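Local coordinates for protein beta-hexosaminidase Amuc_2018 (Akkermansia muciniphila, PDB 6JEB) that hydrolyses terminal non-reducing N-acetylhexosamine residues of N-glycans and chitobiose, as a glycosyl hydrolase family 20 enzyme, at residues M279-E282 with Q283-M286; A442-R445 with Q446-L449; E457-Q460 with G461-P464. All blocks are in the same frame, centred on the assembly; numbering follows the deposited sequence.

The three contacts follow one another along the chain. Contact 1 lies at the start of helix 282-299, within the catalytic domain and beside the zinc site. Contacts 2 and 3 come from the C-terminal part, on the opposite side of the chain's centre. Their centres are about 52 Å and 47 Å from that of contact 1. Contact 2 is two turns of helix 434-452, packed on helices 106-118 and 55-73. Contact 3 is in the loop that follows this helix, and lies against helix 407-414. The two have centres about 16 Å apart and meet through a long, weak ion pair between Arg-445 and Glu-457.

Contact 1 of 3, residues M279-E282 with Q283-M286; sequences MKDE and QEQM
Asp-281 and Glu-284 carry the polar part of this contact. Asp-281 OD1 accepts from Glu-284 N at 2.9 Å, with an N-H...O angle of 164°. The donor lies nearly on the line of the C-O bond. With chi1 at 58°, the carboxylate turns forward, toward the N-H groups at the start of the helix, and OD1 is also 2.9 Å from Gln-283 N. A negative group here probably interacts well with the helix dipole. In the conformer described, Glu-284 reaches back toward Lys-280. Its OE2 accepts from Lys-280 N at 2.8 Å, met from above the carboxylate plane. Glu-284 was modelled in two conformers, so this second bond is less certain.

The arrangement is an N-cap, with Asp-281 as the capping residue of helix 282-299. The carboxylate three residues after the cap returns to the N-H of the residue before it. The first i to i+4 bond, from Gln-285 N to Asp-281 O, is weak. The next, Met-286 N to Glu-282 O at 2.8 Å, is the first of normal length.

Nonpolar contact comes from Met-279. Its chain is extended beyond CG and brings SD to 3.7 Å from Gln-285 CA. Its CB lies 4.1 Å from Glu-284 CB.

Charge and amide groups face helix 268-277. Glu-282 CG approaches Gln-285 OE1 at 4.1 Å, with their end planes 73° apart. Arg-274 serves both, by a salt bridge to Glu-282 OE2 and a hydrogen bond to Gln-285 OE1. The Gln-285 side chain also touches Cys-270, a zinc ligand.

Contact 2 of 3, residues A442-R445 with Q446-L449; sequences ADHR and QFIL
The His-444 ring has Phe-447 CD2 over one face, 3.5 Å above the plane and offset toward the rim. The two rings are oblique, with planes at 51° and centroids 4.8 Å apart. The Phe-447 ring in turn has Asp-443 O over one face, 3.4 Å above its plane. Both nitrogens of His-444 are held from outside: ND1 by Tyr-119 OH and NE2 by Ser-5 O. Bonds at both nitrogens would hold the ring's rotation.

On another side of the helix, Arg-445 and Leu-449 run side by side. Arg-445 CG lies opposite the backbone N (chi1 -174°), and the chain runs on extended to NE. Both CG and NE lie 4.1 Å from Leu-449 CD1. Arg-445 NE continues to a salt bridge with Asp-455.

Ile-448 N bonds His-444 O at 2.9 Å. Both bonds to Asp-443 O, from Phe-447 N (3.4 Å) and Gln-446 N, are weak. A water accepts from Gln-446 N and donates to Ala-442 O.

These are two amphipathic turns of helix 434-452. Their buried residues His-444, Phe-447 and Ile-448 all meet helix 106-118 of the barrel domain. His-444 and Phe-447 also meet helix 55-73 of the N-terminal domain.

Contact 3 of 3, residues E457-Q460 with G461-P464; sequences ERTQ and GNEP
Asn-462 folds back on Thr-459 and Glu-457. Its CB lies 3.3 Å from Thr-459 OG1, and the two side chains cross at about a right angle. CG is 3.2 Å from Thr-459 OG1, which also takes a weak bond from Asn-462 N. A chi1 of 80° turns the amide toward the preceding residues. OD1 accepts from Thr-459 N at 3.0 Å in an almost straight bond (175°), met from above the carbonyl plane. OD1 also bonds Tyr-412 OH. ND2 donates to Glu-457 O at 2.9 Å, with the acceptor close to the amide plane. ND2 meets this oxygen from above one face of its carbonyl plane, and Arg-458 NH1 meets Glu-457 O from the other at 2.8 Å. Two donors thus grip it. ND2 also donates to a water that bonds weakly to Glu-457 OE1.

The amide grips Glu-457 O and Thr-459 N, the groups flanking Arg-458, from the last residue of a type I beta turn, 459-462. The turn's own bond, Asn-462 N to Thr-459 O, is weak at 3.4 Å.

The loop lies on the surface after helix 434-452 and runs against helix 407-414. There Tyr-412 makes a cation-pi contact with Arg-458, and Arg-413 forms a salt bridge with Glu-463.

Contact 1 of 3, residues M279-E282 with Q283-M286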
loop_
_atom_site.group_PDB
_atom_site.type_symbol
_atom_site.label_atom_id
_atom_site.label_comp_id
_atom_site.label_asym_id
_atom_site.label_seq_id
_atom_site.Cartn_x
_atom_site.Cartn_y
_atom_site.Cartn_z
ATOM N N MET A 279 -1.143 32.138 -14.632
ATOM C CA MET A 279 -0.312 30.950 -14.493
ATOM C C MET A 279 0.671 30.880 -15.648
ATOM O O MET A 279 0.279 30.982 -16.816
ATOM C CB MET A 279 -1.165 29.687 -14.494
ATOM C CG MET A 279 -2.051 29.539 -13.291
ATOM S SD MET A 279 -3.140 28.128 -13.516
ATOM C CE MET A 279 -4.065 28.183 -11.989
ATOM N N LYS A 280 1.941 30.672 -15.319
ATOM C CA LYS A 280 3.000 30.691 -16.314
ATOM C C LYS A 280 3.191 29.352 -17.008
ATOM O O LYS A 280 3.725 29.321 -18.120
ATOM C CB LYS A 280 4.324 31.134 -15.673
ATOM C CG LYS A 280 4.404 32.623 -15.322
ATOM C CD LYS A 280 3.527 32.999 -14.127
ATOM C CE LYS A 280 3.625 34.476 -13.786
ATOM N NZ LYS A 280 2.554 34.890 -12.831
ATOM N N ASP A 281 2.759 28.254 -16.391
ATOM C CA ASP A 281 2.966 26.935 -16.970
ATOM C C ASP A 281 1.951 25.971 -16.372
ATOM O O ASP A 281 1.117 26.340 -15.539
ATOM C CB ASP A 281 4.408 26.445 -16.766
ATOM C CG ASP A 281 4.815 26.377 -15.298
ATOM O OD1 ASP A 281 4.024 25.894 -14.460
ATOM O OD2 ASP A 281 5.952 26.781 -14.977
ATOM N N GLU A 282 2.047 24.715 -16.793
ATOM C CA GLU A 282 1.088 23.713 -16.364
ATOM C C GLU A 282 1.430 23.108 -15.010
ATOM O O GLU A 282 0.577 22.430 -14.425
ATOM C CB GLU A 282 0.935 22.630 -17.437
ATOM C CG GLU A 282 0.247 23.106 -18.715
ATOM C CD GLU A 282 1.116 24.048 -19.539
ATOM O OE1 GLU A 282 2.325 23.771 -19.705
ATOM O OE2 GLU A 282 0.594 25.083 -20.001
ATOM N N GLN A 283 2.644 23.336 -14.490
ATOM C CA GLN A 283 2.918 22.938 -13.112
ATOM C C GLN A 283 2.188 23.845 -12.129
ATOM O O GLN A 283 1.686 23.378 -11.102
ATOM C CB GLN A 283 4.423 22.903 -12.834
ATOM C CG GLN A 283 5.156 21.769 -13.528
ATOM C CD GLN A 283 4.667 20.402 -13.083
ATOM O OE1 GLN A 283 4.927 19.980 -11.958
ATOM N NE2 GLN A 283 3.945 19.706 -13.961
ATOM N N GLU A 284 2.116 25.146 -12.424
ATOM C CA GLU A 284 1.259 26.028 -11.635
ATOM C C GLU A 284 -0.193 25.585 -11.725
ATOM O O GLU A 284 -0.932 25.625 -10.736
ATOM C CB GLU A 284 1.378 27.468 -12.132
ATOM C CG GLU A 284 2.525 28.258 -11.557
ATOM C CD GLU A 284 2.387 29.736 -11.856
ATOM O OE1 GLU A 284 1.579 30.412 -11.181
ATOM O OE2 GLU A 284 3.067 30.214 -12.786
ATOM N N GLN A 285 -0.621 25.153 -12.912
ATOM C CA GLN A 285 -1.981 24.653 -13.053
ATOM C C GLN A 285 -2.185 23.392 -12.221
ATOM O O GLN A 285 -3.228 23.224 -11.577
ATOM C CB GLN A 285 -2.283 24.379 -14.522
ATOM C CG GLN A 285 -3.750 24.070 -14.759
ATOM C CD GLN A 285 -4.084 23.833 -16.217
ATOM O OE1 GLN A 285 -3.352 24.254 -17.114
ATOM N NE2 GLN A 285 -5.196 23.154 -16.460
ATOM N N MET A 286 -1.190 22.498 -12.216
ATOM C CA MET A 286 -1.275 21.282 -11.411
ATOM C C MET A 286 -1.365 21.615 -9.927
ATOM O O MET A 286 -2.158 21.012 -9.195
ATOM C CB MET A 286 -0.061 20.390 -11.689
ATOM C CG MET A 286 -0.107 19.002 -11.029
ATOM S SD MET A 286 -1.284 17.861 -11.794
ATOM C CE MET A 286 -0.584 17.655 -13.430
#

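Contact 2 of 3, residues A442-R445 with Q446-L449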
loop_
_atom_site.group_PDB
_atom_site.type_symbol
_atom_site.label_atom_id
_atom_site.label_comp_id
_atom_site.label_asym_id
_atom_site.label_seq_id
_atom_site.Cartn_x
_atom_site.Cartn_y
_atom_site.Cartn_z
ATOM N N ALA A 442 12.795 -18.856 6.675
ATOM C CA ALA A 442 12.756 -20.292 6.432
ATOM C C ALA A 442 11.751 -20.977 7.353
ATOM O O ALA A 442 10.984 -21.842 6.912
ATOM C CB ALA A 442 14.155 -20.883 6.602
ATOM N N ASP A 443 11.729 -20.594 8.635
ATOM C CA ASP A 443 10.737 -21.147 9.553
ATOM C C ASP A 443 9.325 -20.725 9.169
ATOM O O ASP A 443 8.370 -21.483 9.377
ATOM C CB ASP A 443 11.021 -20.695 10.987
ATOM C CG ASP A 443 12.326 -21.247 11.540
ATOM O OD1 ASP A 443 12.826 -22.279 11.026
ATOM O OD2 ASP A 443 12.847 -20.649 12.508
ATOM N N HIS A 444 9.171 -19.519 8.616
ATOM C CA HIS A 444 7.848 -19.023 8.259
ATOM C C HIS A 444 7.202 -19.793 7.114
ATOM O O HIS A 444 5.978 -19.723 6.955
ATOM C CB HIS A 444 7.910 -17.529 7.959
ATOM C CG HIS A 444 7.789 -16.685 9.184
ATOM N ND1 HIS A 444 6.784 -15.757 9.355
ATOM C CD2 HIS A 444 8.516 -16.672 10.327
ATOM C CE1 HIS A 444 6.915 -15.189 10.542
ATOM N NE2 HIS A 444 7.954 -15.732 11.156
ATOM N N ARG A 445 7.972 -20.522 6.311
ATOM C CA ARG A 445 7.325 -21.337 5.289
ATOM C C ARG A 445 6.309 -22.280 5.921
ATOM O O ARG A 445 5.159 -22.364 5.471
ATOM C CB ARG A 445 8.344 -22.120 4.470
ATOM C CG ARG A 445 7.663 -22.837 3.322
ATOM C CD ARG A 445 8.567 -23.773 2.565
ATOM N NE ARG A 445 7.811 -24.472 1.534
ATOM C CZ ARG A 445 8.116 -25.683 1.083
ATOM N NH1 ARG A 445 9.164 -26.328 1.580
ATOM N NH2 ARG A 445 7.371 -26.252 0.144
ATOM N N GLN A 446 6.705 -22.976 6.993
ATOM C CA GLN A 446 5.781 -23.887 7.663
ATOM C C GLN A 446 4.667 -23.132 8.377
ATOM O O GLN A 446 3.514 -23.584 8.390
ATOM C CB GLN A 446 6.532 -24.785 8.648
ATOM C CG GLN A 446 7.399 -25.848 7.994
ATOM C CD GLN A 446 6.638 -26.704 6.999
ATOM O OE1 GLN A 446 5.518 -27.142 7.263
ATOM N NE2 GLN A 446 7.246 -26.946 5.843
ATOM N N PHE A 447 4.987 -21.981 8.987
ATOM C CA PHE A 447 3.951 -21.214 9.680
ATOM C C PHE A 447 2.835 -20.836 8.717
ATOM O O PHE A 447 1.645 -21.000 9.022
ATOM C CB PHE A 447 4.511 -19.921 10.286
ATOM C CG PHE A 447 5.619 -20.101 11.297
ATOM C CD1 PHE A 447 5.998 -21.345 11.773
ATOM C CD2 PHE A 447 6.273 -18.977 11.783
ATOM C CE1 PHE A 447 7.030 -21.462 12.699
ATOM C CE2 PHE A 447 7.298 -19.082 12.712
ATOM C CZ PHE A 447 7.679 -20.330 13.172
ATOM N N ILE A 448 3.206 -20.306 7.549
ATOM C CA ILE A 448 2.214 -19.815 6.597
ATOM C C ILE A 448 1.499 -20.982 5.915
ATOM O O ILE A 448 0.302 -20.900 5.608
ATOM C CB ILE A 448 2.885 -18.834 5.610
ATOM C CG1 ILE A 448 3.413 -17.592 6.357
ATOM C CG2 ILE A 448 1.924 -18.431 4.492
ATOM C CD1 ILE A 448 2.344 -16.766 7.053
ATOM N N LEU A 449 2.201 -22.091 5.682
ATOM C CA LEU A 449 1.533 -23.284 5.167
ATOM C C LEU A 449 0.464 -23.766 6.138
ATOM O O LEU A 449 -0.659 -24.098 5.734
ATOM C CB LEU A 449 2.559 -24.392 4.926
ATOM C CG LEU A 449 3.278 -24.382 3.581
ATOM C CD1 LEU A 449 4.444 -25.358 3.615
ATOM C CD2 LEU A 449 2.308 -24.726 2.443
HETATM O O HOH W 1 9.669 -23.890 7.382
#

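Contact 3 of 3, residues E457-Q460 with G461-P464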
loop_
_atom_site.group_PDB
_atom_site.type_symbol
_atom_site.label_atom_id
_atom_site.label_comp_id
_atom_site.label_asym_id
_atom_site.label_seq_id
_atom_site.Cartn_x
_atom_site.Cartn_y
_atom_site.Cartn_z
ATOM N N GLU A 457 7.419 -20.722 -0.666
ATOM C CA GLU A 457 8.649 -21.129 -1.336
ATOM C C GLU A 457 8.734 -20.483 -2.712
ATOM O O GLU A 457 7.746 -20.422 -3.450
ATOM C CB GLU A 457 8.701 -22.649 -1.487
ATOM C CG GLU A 457 9.960 -23.124 -2.200
ATOM C CD GLU A 457 10.076 -24.637 -2.274
ATOM O OE1 GLU A 457 9.121 -25.294 -2.736
ATOM O OE2 GLU A 457 11.128 -25.168 -1.869
ATOM N N ARG A 458 9.925 -19.993 -3.056
ATOM C CA ARG A 458 10.141 -19.291 -4.318
ATOM C C ARG A 458 11.301 -19.922 -5.072
ATOM O O ARG A 458 12.419 -20.002 -4.552
ATOM C CB ARG A 458 10.414 -17.804 -4.077
ATOM C CG ARG A 458 9.270 -17.096 -3.388
ATOM C CD ARG A 458 8.025 -17.084 -4.260
ATOM N NE ARG A 458 6.876 -16.479 -3.587
ATOM C CZ ARG A 458 5.808 -17.140 -3.138
ATOM N NH1 ARG A 458 5.703 -18.461 -3.271
ATOM N NH2 ARG A 458 4.822 -16.471 -2.558
ATOM N N THR A 459 11.024 -20.375 -6.293
ATOM C CA THR A 459 12.033 -20.793 -7.248
ATOM C C THR A 459 11.699 -20.099 -8.558
ATOM O O THR A 459 10.588 -19.595 -8.742
ATOM C CB THR A 459 11.994 -22.310 -7.461
ATOM O OG1 THR A 459 10.749 -22.660 -8.077
ATOM C CG2 THR A 459 12.121 -23.046 -6.127
ATOM N N GLN A 460 12.668 -20.063 -9.472
ATOM C CA GLN A 460 12.417 -19.395 -10.744
ATOM C C GLN A 460 11.191 -19.977 -11.441
ATOM O O GLN A 460 10.361 -19.234 -11.980
ATOM C CB GLN A 460 13.649 -19.484 -11.642
ATOM C CG GLN A 460 13.506 -18.710 -12.949
ATOM C CD GLN A 460 14.687 -18.900 -13.864
ATOM O OE1 GLN A 460 15.817 -19.070 -13.409
ATOM N NE2 GLN A 460 14.434 -18.871 -15.164
ATOM N N GLY A 461 11.041 -21.300 -11.407
ATOM C CA GLY A 461 9.991 -21.961 -12.152
ATOM C C GLY A 461 8.662 -22.153 -11.455
ATOM O O GLY A 461 7.719 -22.621 -12.103
ATOM N N ASN A 462 8.529 -21.827 -10.169
ATOM C CA ASN A 462 7.270 -22.109 -9.480
ATOM C C ASN A 462 6.296 -20.933 -9.457
ATOM O O ASN A 462 5.253 -21.024 -8.798
ATOM C CB ASN A 462 7.484 -22.744 -8.093
ATOM C CG ASN A 462 7.830 -21.739 -7.005
ATOM O OD1 ASN A 462 8.224 -20.605 -7.269
ATOM N ND2 ASN A 462 7.689 -22.173 -5.753
ATOM N N GLU A 463 6.587 -19.851 -10.179
ATOM C CA GLU A 463 5.576 -18.820 -10.363
ATOM C C GLU A 463 4.412 -19.392 -11.171
ATOM O O GLU A 463 4.635 -20.115 -12.151
ATOM C CB GLU A 463 6.148 -17.600 -11.089
ATOM C CG GLU A 463 5.117 -16.477 -11.228
ATOM C CD GLU A 463 5.731 -15.095 -11.345
ATOM O OE1 GLU A 463 6.844 -14.962 -11.908
ATOM O OE2 GLU A 463 5.100 -14.131 -10.855
ATOM N N PRO A 464 3.167 -19.115 -10.773
ATOM C CA PRO A 464 2.022 -19.596 -11.558
ATOM C C PRO A 464 2.109 -19.120 -13.002
ATOM O O PRO A 464 2.626 -18.041 -13.297
ATOM C CB PRO A 464 0.816 -18.983 -10.837
ATOM C CG PRO A 464 1.281 -18.804 -9.418
ATOM C CD PRO A 464 2.749 -18.454 -9.524
HETATM O O HOH W 2 6.794 -24.915 -5.238
HETATM O O HOH W 3 12.794 -23.449 -10.691
#